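Local atomic coordinates of gluconate kinase (Lactobacillus acidophilus, PDB entry 3LL3), a protein that binds ATP and D-xylulose and probably phosphorylates a sugar or sugar acid such as gluconate at the expense of ATP. Residues Arg114-Ala117 with Gln118-Tyr121; Thr124-Met128 with His129-Pro133; Thr316-Asp319 with Phe320-Val323; Arg361-Gln364 with Lys365-Ala369. All coordinates share one frame; numbering follows the deposited sequence.

Contacts 1 and 2 belong to the N-terminal FGGY domain and contacts 3 and 4 to the C-terminal one. Contact 2, the loop 124-133, is largely buried and carries H129, which donates one hydrogen bond to a bound sugar phosphate; contact 1, the helix start just before it, is partly buried and touches it where A117 CB lies 3.7 Å from M128 SE. Contacts 3 and 4 are the N-terminal ends of two packed helices, 317-325 and 365-388, their centres about 15 Å apart. Both have side-chain capping bonds, but contact 3 borders the adenine of ATP whereas contact 4 faces the second subunit. CH-pi packing marks contact 1, selenomethionines and a histidine contact 2, acidic side chains contacts 3 and 4.

Contact 1: Arg114-Ala117 with Gln118-Tyr121; sequences RGFA and QQIY
The ring of F116 has the end of the I120 side chain over one face and the amide oxygen of Q119 at its edge. I120 CD1 stands 3.8 Å from the ring centroid, 19° off the normal and displaced toward the rim, a CH-pi contact. Q119 OE1 lies in the ring plane, 3.5 Å from F116 CD1, with the amide turned 73° against the ring; the partly negative oxygen thus meets the positive rim of C-H bonds. Q119 reaches this edge with CG anti to its backbone N (chi1 -177°) and an extended chain, while its NE2 bonds to E192. F116, I120 and A117 all face helix 133-143, and L193 of helix 191-197 adjoins both F116 and I120. This is the first turn of helix 116-124, opened by G115, whose positive phi ends the preceding helix 105-114. Regular i to i+4 bonds begin here, I120 N to F116 O at 2.9 Å and Y121 N to A117 O at 3.0 Å. The Q118 chain, bent at chi2, folds back until OE1 is 3.0 Å from G115 CA, and its NE2 bonds to K112 O. Y121 points its hydroxyl away from this turn, to Y280 O and D275 N.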
loop_
_atom_site.group_PDB
_atom_site.type_symbol
_atom_site.label_atom_id
_atom_site.label_comp_id
_atom_site.label_asym_id
_atom_site.label_seq_id
_atom_site.Cartn_x
_atom_site.Cartn_y
_atom_site.Cartn_z
ATOM N N ARG A 114 -24.974 -21.190 -2.541
ATOM C CA ARG A 114 -26.305 -21.768 -2.364
ATOM C C ARG A 114 -26.841 -21.636 -0.937
ATOM O O ARG A 114 -27.989 -21.994 -0.670
ATOM C CB ARG A 114 -26.295 -23.239 -2.784
ATOM C CG ARG A 114 -25.780 -23.480 -4.207
ATOM C CD ARG A 114 -25.157 -24.870 -4.312
ATOM N NE ARG A 114 -25.789 -25.785 -3.361
ATOM C CZ ARG A 114 -25.132 -26.673 -2.620
ATOM N NH1 ARG A 114 -25.794 -27.459 -1.779
ATOM N NH2 ARG A 114 -23.808 -26.770 -2.712
ATOM N N GLY A 115 -26.014 -21.132 -0.022
ATOM C CA GLY A 115 -26.415 -21.005 1.370
ATOM C C GLY A 115 -26.146 -22.251 2.201
ATOM O O GLY A 115 -26.560 -22.322 3.360
ATOM N N PHE A 116 -25.454 -23.232 1.618
ATOM C CA PHE A 116 -25.132 -24.477 2.315
ATOM C C PHE A 116 -23.981 -24.317 3.320
ATOM O O PHE A 116 -24.021 -24.899 4.410
ATOM C CB PHE A 116 -24.772 -25.571 1.310
ATOM C CG PHE A 116 -24.549 -26.922 1.930
ATOM C CD1 PHE A 116 -25.349 -27.365 2.970
ATOM C CD2 PHE A 116 -23.553 -27.756 1.453
ATOM C CE1 PHE A 116 -25.151 -28.616 3.533
ATOM C CE2 PHE A 116 -23.350 -29.014 2.007
ATOM C CZ PHE A 116 -24.151 -29.445 3.047
ATOM N N ALA A 117 -22.965 -23.541 2.939
ATOM C CA ALA A 117 -21.810 -23.315 3.804
ATOM C C ALA A 117 -22.275 -22.597 5.060
ATOM O O ALA A 117 -21.851 -22.922 6.165
ATOM C CB ALA A 117 -20.737 -22.514 3.076
ATOM N N GLN A 118 -23.183 -21.647 4.877
ATOM C CA GLN A 118 -23.761 -20.905 5.989
ATOM C C GLN A 118 -24.487 -21.845 6.938
ATOM O O GLN A 118 -24.459 -21.660 8.150
ATOM C CB GLN A 118 -24.722 -19.822 5.475
ATOM C CG GLN A 118 -24.047 -18.692 4.707
ATOM C CD GLN A 118 -23.791 -19.019 3.247
ATOM O OE1 GLN A 118 -23.929 -20.166 2.812
ATOM N NE2 GLN A 118 -23.416 -18.001 2.475
ATOM N N GLN A 119 -25.132 -22.861 6.380
ATOM C CA GLN A 119 -25.910 -23.805 7.169
ATOM C C GLN A 119 -24.987 -24.717 7.959
ATOM O O GLN A 119 -25.233 -25.009 9.127
ATOM C CB GLN A 119 -26.826 -24.659 6.275
ATOM C CG GLN A 119 -27.711 -25.608 7.094
ATOM C CD GLN A 119 -28.520 -26.601 6.243
ATOM O OE1 GLN A 119 -28.042 -27.112 5.227
ATOM N NE2 GLN A 119 -29.741 -26.893 6.684
ATOM N N ILE A 120 -23.923 -25.173 7.315
ATOM C CA ILE A 120 -22.914 -25.967 8.010
ATOM C C ILE A 120 -22.344 -25.181 9.206
ATOM O O ILE A 120 -22.190 -25.721 10.318
ATOM C CB ILE A 120 -21.805 -26.429 7.035
ATOM C CG1 ILE A 120 -22.323 -27.562 6.148
ATOM C CG2 ILE A 120 -20.557 -26.901 7.788
ATOM C CD1 ILE A 120 -21.450 -27.840 4.958
ATOM N N TYR A 121 -22.059 -23.899 8.983
ATOM C CA TYR A 121 -21.597 -23.026 10.063
ATOM C C TYR A 121 -22.601 -22.918 11.219
ATOM O O TYR A 121 -22.243 -23.061 12.375
ATOM C CB TYR A 121 -21.242 -21.629 9.544
ATOM C CG TYR A 121 -20.741 -20.756 10.660
ATOM C CD1 TYR A 121 -19.477 -20.957 11.202
ATOM C CD2 TYR A 121 -21.538 -19.754 11.200
ATOM C CE1 TYR A 121 -19.016 -20.176 12.259
ATOM C CE2 TYR A 121 -21.090 -18.961 12.240
ATOM C CZ TYR A 121 -19.831 -19.179 12.768
ATOM O OH TYR A 121 -19.390 -18.395 13.803
#

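Contact 2: Thr124-Met128 with His129-Pro133; sequences TGMPM and HPMAP. With DXP (1-deoxy-D-xylulose-5-phosphate), chain D.
M126 and M131, both selenomethionines, send their side chains obliquely across one another, M126 SE coming 3.9 Å from M131 CE. M126 is bent at chi2, which turns its selenium toward the loop's second half, where A132 CB sits 3.7 Å from it; the modelled position of M126 CE is doubtful, so fine detail there carries little weight. M131 instead runs out extended, its CE 4.3 Å from P127 CG, and Y283 of strand 281-284 packs on both selenomethionines. H129 takes a different course: with CG anti to the backbone N (chi1 -164°), its imidazole leads away from this apolar cluster toward the sugar phosphate. NE2 donates to O2P of 1-deoxy-D-xylulose-5-phosphate over 3.0 Å at 151°, the phosphate lying at the ring edge. The other ring nitrogen, ND1, accepts from M131 N at 3.1 Å, the donor tilted 20° out of the ring plane, which fixes the ring's rotation. Replacing H129 by an alanine would probably leave O2P without this donor and M131 N without its acceptor. N297 also bonds to the ligand. M128 centres an inverse gamma turn, and a type I beta turn from H129 to A132, the N-cap of helix 133-143, presents the histidine to the sugar-phosphate pocket.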
loop_
_atom_site.group_PDB
_atom_site.type_symbol
_atom_site.label_atom_id
_atom_site.label_comp_id
_atom_site.label_asym_id
_atom_site.label_seq_id
_atom_site.Cartn_x
_atom_site.Cartn_y
_atom_site.Cartn_z
ATOM N N THR A 124 -22.536 -26.399 13.009
ATOM C CA THR A 124 -21.335 -27.047 13.545
ATOM C C THR A 124 -20.249 -26.089 14.029
ATOM O O THR A 124 -19.263 -26.525 14.603
ATOM C CB THR A 124 -20.694 -28.001 12.510
ATOM O OG1 THR A 124 -20.070 -27.231 11.468
ATOM C CG2 THR A 124 -21.743 -28.960 11.902
ATOM N N GLY A 125 -20.419 -24.794 13.782
ATOM C CA GLY A 125 -19.418 -23.820 14.180
ATOM C C GLY A 125 -18.222 -23.773 13.247
ATOM O O GLY A 125 -17.235 -23.096 13.541
HETATM N N MSE A 126 -18.300 -24.511 12.143
HETATM C CA MSE A 126 -17.216 -24.561 11.167
HETATM C C MSE A 126 -17.273 -23.413 10.157
HETATM O O MSE A 126 -18.232 -23.300 9.391
HETATM C CB MSE A 126 -17.211 -25.906 10.427
HETATM C CG MSE A 126 -16.205 -25.969 9.288
HETATM SE SE MSE A 126 -14.353 -25.730 9.984
HETATM C CE MSE A 126 -13.423 -25.366 8.304
ATOM N N PRO A 127 -16.248 -22.537 10.166
ATOM C CA PRO A 127 -16.191 -21.459 9.174
ATOM C C PRO A 127 -16.244 -21.967 7.739
ATOM O O PRO A 127 -15.956 -23.141 7.469
ATOM C CB PRO A 127 -14.836 -20.807 9.455
ATOM C CG PRO A 127 -14.634 -21.004 10.904
ATOM C CD PRO A 127 -15.233 -22.362 11.223
HETATM N N MSE A 128 -16.598 -21.085 6.810
HETATM C CA MSE A 128 -16.783 -21.537 5.436
HETATM C C MSE A 128 -15.438 -21.628 4.721
HETATM O O MSE A 128 -15.064 -20.743 3.942
HETATM C CB MSE A 128 -17.769 -20.633 4.705
HETATM C CG MSE A 128 -18.979 -20.304 5.557
HETATM SE SE MSE A 128 -20.240 -19.151 4.621
HETATM C CE MSE A 128 -20.552 -17.820 6.030
ATOM N N HIS A 129 -14.709 -22.706 4.997
ATOM C CA HIS A 129 -13.347 -22.840 4.513
ATOM C C HIS A 129 -13.044 -24.282 4.156
ATOM O O HIS A 129 -13.482 -25.185 4.859
ATOM C CB HIS A 129 -12.363 -22.370 5.598
ATOM C CG HIS A 129 -10.982 -22.118 5.079
ATOM N ND1 HIS A 129 -10.047 -23.121 4.930
ATOM C CD2 HIS A 129 -10.386 -20.979 4.643
ATOM C CE1 HIS A 129 -8.929 -22.609 4.449
ATOM N NE2 HIS A 129 -9.110 -21.311 4.258
ATOM N N PRO A 130 -12.266 -24.496 3.082
ATOM C CA PRO A 130 -11.927 -25.820 2.540
ATOM C C PRO A 130 -11.095 -26.714 3.465
ATOM O O PRO A 130 -10.905 -27.904 3.171
ATOM C CB PRO A 130 -11.138 -25.485 1.263
ATOM C CG PRO A 130 -10.653 -24.074 1.478
ATOM C CD PRO A 130 -11.794 -23.418 2.192
HETATM N N MSE A 131 -10.627 -26.165 4.579
HETATM C CA MSE A 131 -9.831 -26.927 5.534
HETATM C C MSE A 131 -10.626 -28.066 6.203
HETATM O O MSE A 131 -10.044 -29.076 6.620
HETATM C CB MSE A 131 -9.280 -25.995 6.614
HETATM C CG MSE A 131 -10.353 -25.397 7.522
HETATM SE SE MSE A 131 -9.644 -23.933 8.694
HETATM C CE MSE A 131 -11.266 -23.387 9.623
ATOM N N ALA A 132 -11.940 -27.891 6.308
ATOM C CA ALA A 132 -12.819 -28.847 6.988
ATOM C C ALA A 132 -13.001 -30.163 6.236
ATOM O O ALA A 132 -13.247 -30.170 5.020
ATOM C CB ALA A 132 -14.189 -28.222 7.256
ATOM N N PRO A 133 -12.881 -31.283 6.966
ATOM C CA PRO A 133 -13.244 -32.628 6.516
ATOM C C PRO A 133 -14.583 -32.695 5.759
ATOM O O PRO A 133 -14.652 -33.336 4.720
ATOM C CB PRO A 133 -13.307 -33.411 7.829
ATOM C CG PRO A 133 -12.196 -32.805 8.624
ATOM C CD PRO A 133 -12.227 -31.317 8.284
HETATM C C1 DXP D . -4.244 -19.482 -3.368
HETATM C C2 DXP D . -3.044 -19.081 -2.459
HETATM C C3 DXP D . -2.901 -19.849 -1.121
HETATM C C4 DXP D . -4.228 -19.697 -0.349
HETATM C C5 DXP D . -4.393 -19.934 1.172
HETATM O O2 DXP D . -2.526 -18.025 -2.607
HETATM O O3 DXP D . -1.720 -19.542 -0.490
HETATM O O4 DXP D . -4.841 -18.527 -0.788
HETATM O O5 DXP D . -5.096 -18.966 1.906
HETATM P P DXP D . -6.262 -19.219 3.062
HETATM O O2P DXP D . -7.665 -19.482 2.355
HETATM O O1P DXP D . -5.742 -20.300 4.126
HETATM O O3P DXP D . -6.549 -18.014 3.741
#

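Contact 3: Thr316-Asp319 with Phe320-Val323; sequences TPQD and FLDV. With ATP (adenosine-5'-triphosphate), chain C.
T316 and D319 bond reciprocally at the start of helix 317-325. D319 N donates to T316 OG1 over 3.0 Å at 157°, and T316 N donates to D319 OD2 over 3.2 Å, reaching the oxygen from above the carboxylate plane. One turn on, Q318 NE2 donates to D322 OD1 at 2.9 Å; the acceptor lies in the amide plane, but the donor stands 48° out of the carboxylate plane, and the two flat groups are inclined by 57°. A bend at chi2 folds the Q318 chain along the helix to make this bond. The T316-D319 pair is a capping box, in which T316 is the N-cap, and the main-chain bonds of the first turn follow from F320 N to T316 O and L321 N to P317 O. The carboxylates of D319 and D322, near the helix start, are likely to be favoured by its dipole. On the nucleotide side, P317 CB approaches N6 of ATP to 3.6 Å and L321 CD1 comes within 3.7 Å of N1, so both side chains border the adenine. Cutting L321 back to an alanine is likely to open a gap beside the adenine and to lose the packing against I373, F408 and V409. F320 turns instead into the domain, where its ring meets F303 edge to face and packs on helix 365-388.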
loop_
_atom_site.group_PDB
_atom_site.type_symbol
_atom_site.label_atom_id
_atom_site.label_comp_id
_atom_site.label_asym_id
_atom_site.label_seq_id
_atom_site.Cartn_x
_atom_site.Cartn_y
_atom_site.Cartn_z
ATOM N N THR A 316 18.737 -8.714 10.987
ATOM C CA THR A 316 18.211 -9.598 12.039
ATOM C C THR A 316 16.831 -9.117 12.489
ATOM O O THR A 316 16.477 -7.969 12.254
ATOM C CB THR A 316 19.147 -9.664 13.289
ATOM O OG1 THR A 316 19.218 -8.374 13.911
ATOM C CG2 THR A 316 20.542 -10.121 12.904
ATOM N N PRO A 317 16.035 -10.000 13.113
ATOM C CA PRO A 317 14.765 -9.544 13.684
ATOM C C PRO A 317 14.976 -8.374 14.635
ATOM O O PRO A 317 14.225 -7.393 14.599
ATOM C CB PRO A 317 14.285 -10.774 14.452
ATOM C CG PRO A 317 14.784 -11.919 13.629
ATOM C CD PRO A 317 16.120 -11.473 13.070
ATOM N N GLN A 318 15.997 -8.474 15.484
ATOM C CA GLN A 318 16.316 -7.393 16.413
ATOM C C GLN A 318 16.643 -6.075 15.701
ATOM O O GLN A 318 16.200 -5.012 16.126
ATOM C CB GLN A 318 17.465 -7.789 17.342
ATOM C CG GLN A 318 17.611 -6.852 18.519
ATOM C CD GLN A 318 16.309 -6.678 19.256
ATOM O OE1 GLN A 318 15.642 -7.656 19.593
ATOM N NE2 GLN A 318 15.925 -5.431 19.501
ATOM N N ASP A 319 17.419 -6.142 14.624
ATOM C CA ASP A 319 17.732 -4.939 13.844
ATOM C C ASP A 319 16.424 -4.293 13.366
ATOM O O ASP A 319 16.246 -3.078 13.443
ATOM C CB ASP A 319 18.604 -5.270 12.618
ATOM C CG ASP A 319 20.024 -5.702 12.978
ATOM O OD1 ASP A 319 20.504 -5.355 14.073
ATOM O OD2 ASP A 319 20.664 -6.390 12.149
ATOM N N PHE A 320 15.515 -5.124 12.853
ATOM C CA PHE A 320 14.239 -4.639 12.342
ATOM C C PHE A 320 13.460 -3.953 13.446
ATOM O O PHE A 320 12.970 -2.842 13.271
ATOM C CB PHE A 320 13.432 -5.820 11.793
ATOM C CG PHE A 320 12.177 -5.430 11.061
ATOM C CD1 PHE A 320 11.051 -5.035 11.749
ATOM C CD2 PHE A 320 12.116 -5.498 9.689
ATOM C CE1 PHE A 320 9.886 -4.703 11.088
ATOM C CE2 PHE A 320 10.940 -5.158 9.009
ATOM C CZ PHE A 320 9.831 -4.763 9.718
ATOM N N LEU A 321 13.328 -4.632 14.585
ATOM C CA LEU A 321 12.628 -4.076 15.728
ATOM C C LEU A 321 13.261 -2.755 16.157
ATOM O O LEU A 321 12.563 -1.788 16.451
ATOM C CB LEU A 321 12.673 -5.070 16.887
ATOM C CG LEU A 321 11.903 -6.357 16.615
ATOM C CD1 LEU A 321 12.107 -7.337 17.753
ATOM C CD2 LEU A 321 10.425 -6.044 16.418
ATOM N N ASP A 322 14.587 -2.725 16.202
ATOM C CA ASP A 322 15.297 -1.502 16.581
ATOM C C ASP A 322 14.894 -0.353 15.652
ATOM O O ASP A 322 14.550 0.741 16.107
ATOM C CB ASP A 322 16.819 -1.705 16.554
ATOM C CG ASP A 322 17.323 -2.559 17.710
ATOM O OD1 ASP A 322 16.603 -2.692 18.733
ATOM O OD2 ASP A 322 18.450 -3.096 17.590
ATOM N N VAL A 323 14.914 -0.603 14.348
ATOM C CA VAL A 323 14.564 0.462 13.400
ATOM C C VAL A 323 13.108 0.887 13.538
ATOM O O VAL A 323 12.795 2.084 13.561
ATOM C CB VAL A 323 14.843 0.044 11.961
ATOM C CG1 VAL A 323 14.418 1.147 11.006
ATOM C CG2 VAL A 323 16.325 -0.283 11.790
HETATM P PG ATP C . 6.451 -23.881 16.540
HETATM O O1G ATP C . 8.076 -23.694 16.242
HETATM O O2G ATP C . 6.178 -23.969 18.176
HETATM O O3G ATP C . 5.961 -25.076 15.857
HETATM P PB ATP C . 6.340 -21.556 14.870
HETATM O O1B ATP C . 5.186 -20.456 14.471
HETATM O O2B ATP C . 6.835 -22.276 13.703
HETATM O O3B ATP C . 5.622 -22.572 15.969
HETATM P PA ATP C . 7.700 -19.509 16.510
HETATM O O1A ATP C . 6.528 -19.377 17.649
HETATM O O2A ATP C . 9.038 -19.468 17.085
HETATM O O3A ATP C . 7.678 -20.884 15.586
HETATM O "O5'" ATP C . 7.534 -18.199 15.530
HETATM C "C5'" ATP C . 8.291 -18.154 14.344
HETATM C "C4'" ATP C . 8.325 -16.725 13.860
HETATM O "O4'" ATP C . 8.903 -15.737 14.699
HETATM C "C3'" ATP C . 8.729 -16.378 12.396
HETATM O "O3'" ATP C . 7.663 -16.288 11.497
HETATM C "C2'" ATP C . 9.684 -15.139 12.544
HETATM O "O2'" ATP C . 9.585 -14.236 11.478
HETATM C "C1'" ATP C . 9.268 -14.638 13.910
HETATM N N9 ATP C . 10.341 -13.999 14.657
HETATM C C8 ATP C . 11.572 -14.480 14.922
HETATM N N7 ATP C . 12.198 -13.539 15.787
HETATM C C5 ATP C . 11.280 -12.494 16.037
HETATM C C6 ATP C . 11.358 -11.321 16.822
HETATM N N6 ATP C . 12.569 -11.053 17.589
HETATM N N1 ATP C . 10.315 -10.486 16.893
HETATM C C2 ATP C . 9.153 -10.746 16.203
HETATM N N3 ATP C . 9.085 -11.896 15.436
HETATM C C4 ATP C . 10.147 -12.748 15.365
#

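Contact 4: Arg361-Gln364 with Lys365-Ala369; sequences RMHQ and KPEMA
The backbone passes from an extended conformation at H363 and Q364 straight into helix 365-388, with M368 N bonded to Q364 O at 3.2 Å. Q364 is the N-cap residue, and the cap is closed from within the first turn: its N-H is taken up by the side chain of E367 three residues on. Q364 N donates to E367 OE1 over 3.0 Å at 149°, meeting the carboxylate on its anti side and 34° out of plane. A bend at chi2 folds the E367 chain back to bring OE1 here. Its other oxygen, OE2, forms a salt bridge with R332, so two different partners hold the carboxylate and probably favour its charged form. H363 and E367 cross at about a right angle, with ring and carboxylate planes 68° apart. H363 NE2 donates to R332 O, so R332 serves both side chains, by its backbone for H363 and by its guanidinium for E367. K365, bent at chi2 and chi3, brings NZ to L310 O, with weak bonds to T309 O and F311 O of the second subunit and a cation-pi contact to F311 of its own chain. W305 NE1 of the second subunit bonds to H363 O, placing this cap at the dimer interface. Where the H363 ring meets the helix, CD2 at its edge lies 3.8 Å from E367 CB, which sits in the ring plane.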
loop_
_atom_site.group_PDB
_atom_site.type_symbol
_atom_site.label_atom_id
_atom_site.label_comp_id
_atom_site.label_asym_id
_atom_site.label_seq_id
_atom_site.Cartn_x
_atom_site.Cartn_y
_atom_site.Cartn_z
ATOM N N ARG A 361 6.077 11.718 1.881
ATOM C CA ARG A 361 7.531 11.768 1.968
ATOM C C ARG A 361 8.014 11.783 3.432
ATOM O O ARG A 361 9.189 11.601 3.702
ATOM C CB ARG A 361 8.081 12.955 1.137
ATOM C CG ARG A 361 7.844 12.777 -0.394
ATOM C CD ARG A 361 7.903 14.093 -1.208
ATOM N NE ARG A 361 9.054 14.922 -0.868
ATOM C CZ ARG A 361 8.977 16.188 -0.477
ATOM N NH1 ARG A 361 7.793 16.791 -0.398
ATOM N NH2 ARG A 361 10.087 16.861 -0.182
HETATM N N MSE A 362 7.095 11.984 4.371
HETATM C CA MSE A 362 7.401 11.839 5.805
HETATM C C MSE A 362 7.619 10.378 6.218
HETATM O O MSE A 362 8.227 10.105 7.249
HETATM C CB MSE A 362 6.274 12.410 6.678
HETATM C CG MSE A 362 6.058 13.898 6.529
HETATM SE SE MSE A 362 7.647 14.869 7.102
HETATM C CE MSE A 362 7.555 14.485 9.026
ATOM N N HIS A 363 7.103 9.440 5.431
ATOM C CA HIS A 363 7.255 8.023 5.758
ATOM C C HIS A 363 8.544 7.447 5.215
ATOM O O HIS A 363 8.653 7.157 4.020
ATOM C CB HIS A 363 6.061 7.218 5.264
ATOM C CG HIS A 363 4.767 7.654 5.867
ATOM N ND1 HIS A 363 3.901 8.509 5.221
ATOM C CD2 HIS A 363 4.206 7.380 7.069
ATOM C CE1 HIS A 363 2.857 8.739 5.996
ATOM N NE2 HIS A 363 3.014 8.065 7.124
ATOM N N GLN A 364 9.514 7.265 6.106
ATOM C CA GLN A 364 10.799 6.693 5.737
ATOM C C GLN A 364 10.839 5.229 6.176
ATOM O O GLN A 364 9.811 4.688 6.561
ATOM C CB GLN A 364 11.926 7.518 6.357
ATOM C CG GLN A 364 11.953 8.953 5.833
ATOM C CD GLN A 364 12.859 9.853 6.648
ATOM O OE1 GLN A 364 14.058 9.606 6.760
ATOM N NE2 GLN A 364 12.285 10.906 7.226
ATOM N N LYS A 365 12.002 4.588 6.127
ATOM C CA LYS A 365 12.073 3.170 6.485
ATOM C C LYS A 365 11.466 2.841 7.858
ATOM O O LYS A 365 10.748 1.858 7.995
ATOM C CB LYS A 365 13.500 2.631 6.393
ATOM C CG LYS A 365 13.588 1.093 6.513
ATOM C CD LYS A 365 13.563 0.436 5.140
ATOM C CE LYS A 365 14.905 0.693 4.444
ATOM N NZ LYS A 365 15.017 0.010 3.132
ATOM N N PRO A 366 11.762 3.647 8.884
ATOM C CA PRO A 366 11.205 3.273 10.192
ATOM C C PRO A 366 9.681 3.244 10.202
ATOM O O PRO A 366 9.114 2.355 10.816
ATOM C CB PRO A 366 11.742 4.372 11.110
ATOM C CG PRO A 366 13.071 4.700 10.504
ATOM C CD PRO A 366 12.800 4.683 9.018
ATOM N N GLU A 367 9.039 4.211 9.554
ATOM C CA GLU A 367 7.582 4.234 9.450
ATOM C C GLU A 367 7.028 2.989 8.741
ATOM O O GLU A 367 5.991 2.463 9.138
ATOM C CB GLU A 367 7.108 5.489 8.707
ATOM C CG GLU A 367 7.099 6.780 9.542
ATOM C CD GLU A 367 8.494 7.279 9.897
ATOM O OE1 GLU A 367 9.463 7.032 9.139
ATOM O OE2 GLU A 367 8.617 7.924 10.945
HETATM N N MSE A 368 7.701 2.522 7.692
HETATM C CA MSE A 368 7.217 1.330 6.996
HETATM C C MSE A 368 7.425 0.089 7.826
HETATM O O MSE A 368 6.542 -0.752 7.883
HETATM C CB MSE A 368 7.844 1.167 5.622
HETATM C CG MSE A 368 7.482 2.368 4.721
HETATM SE SE MSE A 368 8.097 2.133 2.903
HETATM C CE MSE A 368 6.769 0.817 2.270
ATOM N N ALA A 369 8.586 -0.001 8.480
ATOM C CA ALA A 369 8.904 -1.132 9.347
ATOM C C ALA A 369 7.883 -1.232 10.458
ATOM O O ALA A 369 7.349 -2.303 10.725
ATOM C CB ALA A 369 10.316 -0.989 9.946
#